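Local coordinates for putative rRNA methylase (Clostridium thermocellum ATCC 27405, PDB 3EEY), which binds S-adenosylmethionine and is probably a methyltransferase, with ribosomal RNA as its presumed substrate, at residues K58-A61 and N62-K66. Numbering follows the deposited sequence.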
ATOM      1  N   LYS A  58      23.850  23.440   3.137  1.00 87.49           N
ATOM      2  CA  LYS A  58      24.423  22.235   3.738  1.00 88.97           C
ATOM      3  C   LYS A  58      23.924  20.977   3.025  1.00 84.29           C
ATOM      4  O   LYS A  58      24.687  20.039   2.791  1.00 85.74           O
ATOM      5  CB  LYS A  58      24.071  22.187   5.231  1.00 86.88           C
ATOM      6  CG  LYS A  58      24.665  21.021   6.003  1.00 95.44           C
ATOM      7  CD  LYS A  58      24.159  20.998   7.444  1.00 98.28           C
ATOM      8  CE  LYS A  58      24.452  19.668   8.132  1.00105.03           C
ATOM      9  NZ  LYS A  58      25.909  19.419   8.326  1.00106.75           N
ATOM     10  N   ALA A  59      22.644  20.980   2.669  1.00 79.11           N
ATOM     11  CA  ALA A  59      22.018  19.855   1.988  1.00 74.46           C
ATOM     12  C   ALA A  59      22.440  19.711   0.524  1.00 73.58           C
ATOM     13  O   ALA A  59      22.590  18.591   0.035  1.00 74.60           O
ATOM     14  CB  ALA A  59      20.515  19.952   2.099  1.00 74.63           C
ATOM     15  N   ILE A  60      22.626  20.836  -0.167  1.00 71.24           N
ATOM     16  CA  ILE A  60      23.108  20.834  -1.554  1.00 66.68           C
ATOM     17  C   ILE A  60      24.554  20.322  -1.630  1.00 66.29           C
ATOM     18  O   ILE A  60      24.895  19.553  -2.530  1.00 62.36           O
ATOM     19  CB  ILE A  60      22.939  22.242  -2.233  1.00 64.26           C
ATOM     20  CG1 ILE A  60      21.455  22.638  -2.333  1.00 64.17           C
ATOM     21  CG2 ILE A  60      23.600  22.302  -3.620  1.00 65.09           C
ATOM     22  CD1 ILE A  60      20.605  21.804  -3.311  1.00 53.71           C
ATOM     23  N   ALA A  61      25.374  20.721  -0.657  1.00 68.14           N
ATOM     24  CA  ALA A  61      26.786  20.339  -0.597  1.00 70.54           C
ATOM     25  C   ALA A  61      26.976  18.852  -0.291  1.00 69.26           C
ATOM     26  O   ALA A  61      27.821  18.190  -0.897  1.00 69.27           O
ATOM     27  CB  ALA A  61      27.527  21.194   0.423  1.00 72.22           C
ATOM     28  N   ASN A  62      26.181  18.341   0.645  1.00 64.80           N
ATOM     29  CA  ASN A  62      26.187  16.921   0.995  1.00 67.72           C
ATOM     30  C   ASN A  62      25.692  16.009  -0.128  1.00 64.79           C
ATOM     31  O   ASN A  62      26.204  14.904  -0.304  1.00 64.01           O
ATOM     32  CB  ASN A  62      25.363  16.678   2.260  1.00 69.46           C
ATOM     33  CG  ASN A  62      26.041  17.203   3.514  1.00 74.16           C
ATOM     34  OD1 ASN A  62      27.148  17.745   3.464  1.00 77.96           O
ATOM     35  ND2 ASN A  62      25.377  17.043   4.651  1.00 66.12           N
ATOM     36  N   THR A  63      24.697  16.483  -0.873  1.00 59.48           N
ATOM     37  CA  THR A  63      24.179  15.786  -2.047  1.00 53.92           C
ATOM     38  C   THR A  63      25.194  15.805  -3.194  1.00 57.24           C
ATOM     39  O   THR A  63      25.358  14.795  -3.884  1.00 57.43           O
ATOM     40  CB  THR A  63      22.798  16.362  -2.477  1.00 51.01           C
ATOM     41  OG1 THR A  63      21.881  16.266  -1.378  1.00 42.12           O
ATOM     42  CG2 THR A  63      22.214  15.614  -3.657  1.00 40.55           C
ATOM     43  N   THR A  64      25.882  16.937  -3.369  1.00 57.77           N
ATOM     44  CA  THR A  64      26.942  17.081  -4.373  1.00 63.97           C
ATOM     45  C   THR A  64      28.080  16.114  -4.076  1.00 60.94           C
ATOM     46  O   THR A  64      28.584  15.455  -4.980  1.00 61.41           O
ATOM     47  CB  THR A  64      27.504  18.532  -4.443  1.00 62.67           C
ATOM     48  OG1 THR A  64      26.428  19.475  -4.447  1.00 66.38           O
ATOM     49  CG2 THR A  64      28.350  18.736  -5.703  1.00 64.99           C
ATOM     50  N   LYS A  65      28.455  16.030  -2.802  1.00 59.52           N
ATOM     51  CA  LYS A  65      29.530  15.156  -2.349  1.00 71.84           C
ATOM     52  C   LYS A  65      29.184  13.682  -2.570  1.00 70.81           C
ATOM     53  O   LYS A  65      29.992  12.926  -3.101  1.00 69.34           O
ATOM     54  CB  LYS A  65      29.847  15.419  -0.877  1.00 71.45           C
ATOM     55  CG  LYS A  65      31.029  14.627  -0.335  1.00 79.32           C
ATOM     56  CD  LYS A  65      31.232  14.895   1.144  1.00 86.35           C
ATOM     57  CE  LYS A  65      32.127  13.850   1.784  1.00 95.61           C
ATOM     58  NZ  LYS A  65      33.517  13.867   1.244  1.00 99.93           N
ATOM     59  N   LYS A  66      27.973  13.305  -2.169  1.00 70.67           N
ATOM     60  CA  LYS A  66      27.411  11.968  -2.387  1.00 66.80           C
ATOM     61  C   LYS A  66      27.455  11.506  -3.841  1.00 65.86           C
ATOM     62  O   LYS A  66      27.985  10.437  -4.136  1.00 62.43           O
ATOM     63  CB  LYS A  66      25.964  11.937  -1.902  1.00 68.82           C
ATOM     64  CG  LYS A  66      25.751  11.215  -0.594  1.00 75.52           C
ATOM     65  CD  LYS A  66      25.248   9.806  -0.856  1.00 82.95           C
ATOM     66  CE  LYS A  66      24.817   9.051   0.398  1.00 87.46           C
ATOM     67  NZ  LYS A  66      24.710   9.851   1.644  1.00 90.08           N
TER
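Asn62 meets the preceding turn of the helix through Lys58: its backbone N lies 3.1 Å from Lys58 O, with an N-H...O angle of 158°. Its amide is folded back over the same carbonyl, since CG stands beside the backbone N (chi1 -72°); CG comes within 3.2 Å of Lys58 O, but OD1, itself an acceptor, makes no bond there. The side chain also touches Asn33, an S-adenosylmethionine-binding residue.

At Thr63 one carbonyl takes two donors. Ala59 O receives Thr63 N at 3.1 Å and Thr63 OG1 at 2.8 Å, and the two reach it from opposite faces of the carbonyl plane. The i to i-4 spacing of the backbone bonds identifies regular alpha-helix, here helix 57-69, which connects the parallel strands 49-53 and 76-79 in a beta-alpha-beta unit of the Rossmann-like methyltransferase fold. The side chain of Ala59 comes within about 4 Å of the bound S-adenosylmethionine (nearest atoms) and touches Asp54, one of its binding residues, whereas Thr63 packs on Cys31 and Leu78.

In Thr64, as in Thr63, OG1 stands beside the backbone N (chi1 -46°), which points it back at the preceding turn: OG1 is modelled 2.5 Å from Ile60 O, a very short separation whose exact value is doubtful, and Thr64 N binds that oxygen at 2.9 Å. Ile60 CG2 lies near the same hydroxyl. Finally, Lys65 N donates to Ala61 O at 2.9 Å, while the end of its side chain, bent at the last torsion, leads away.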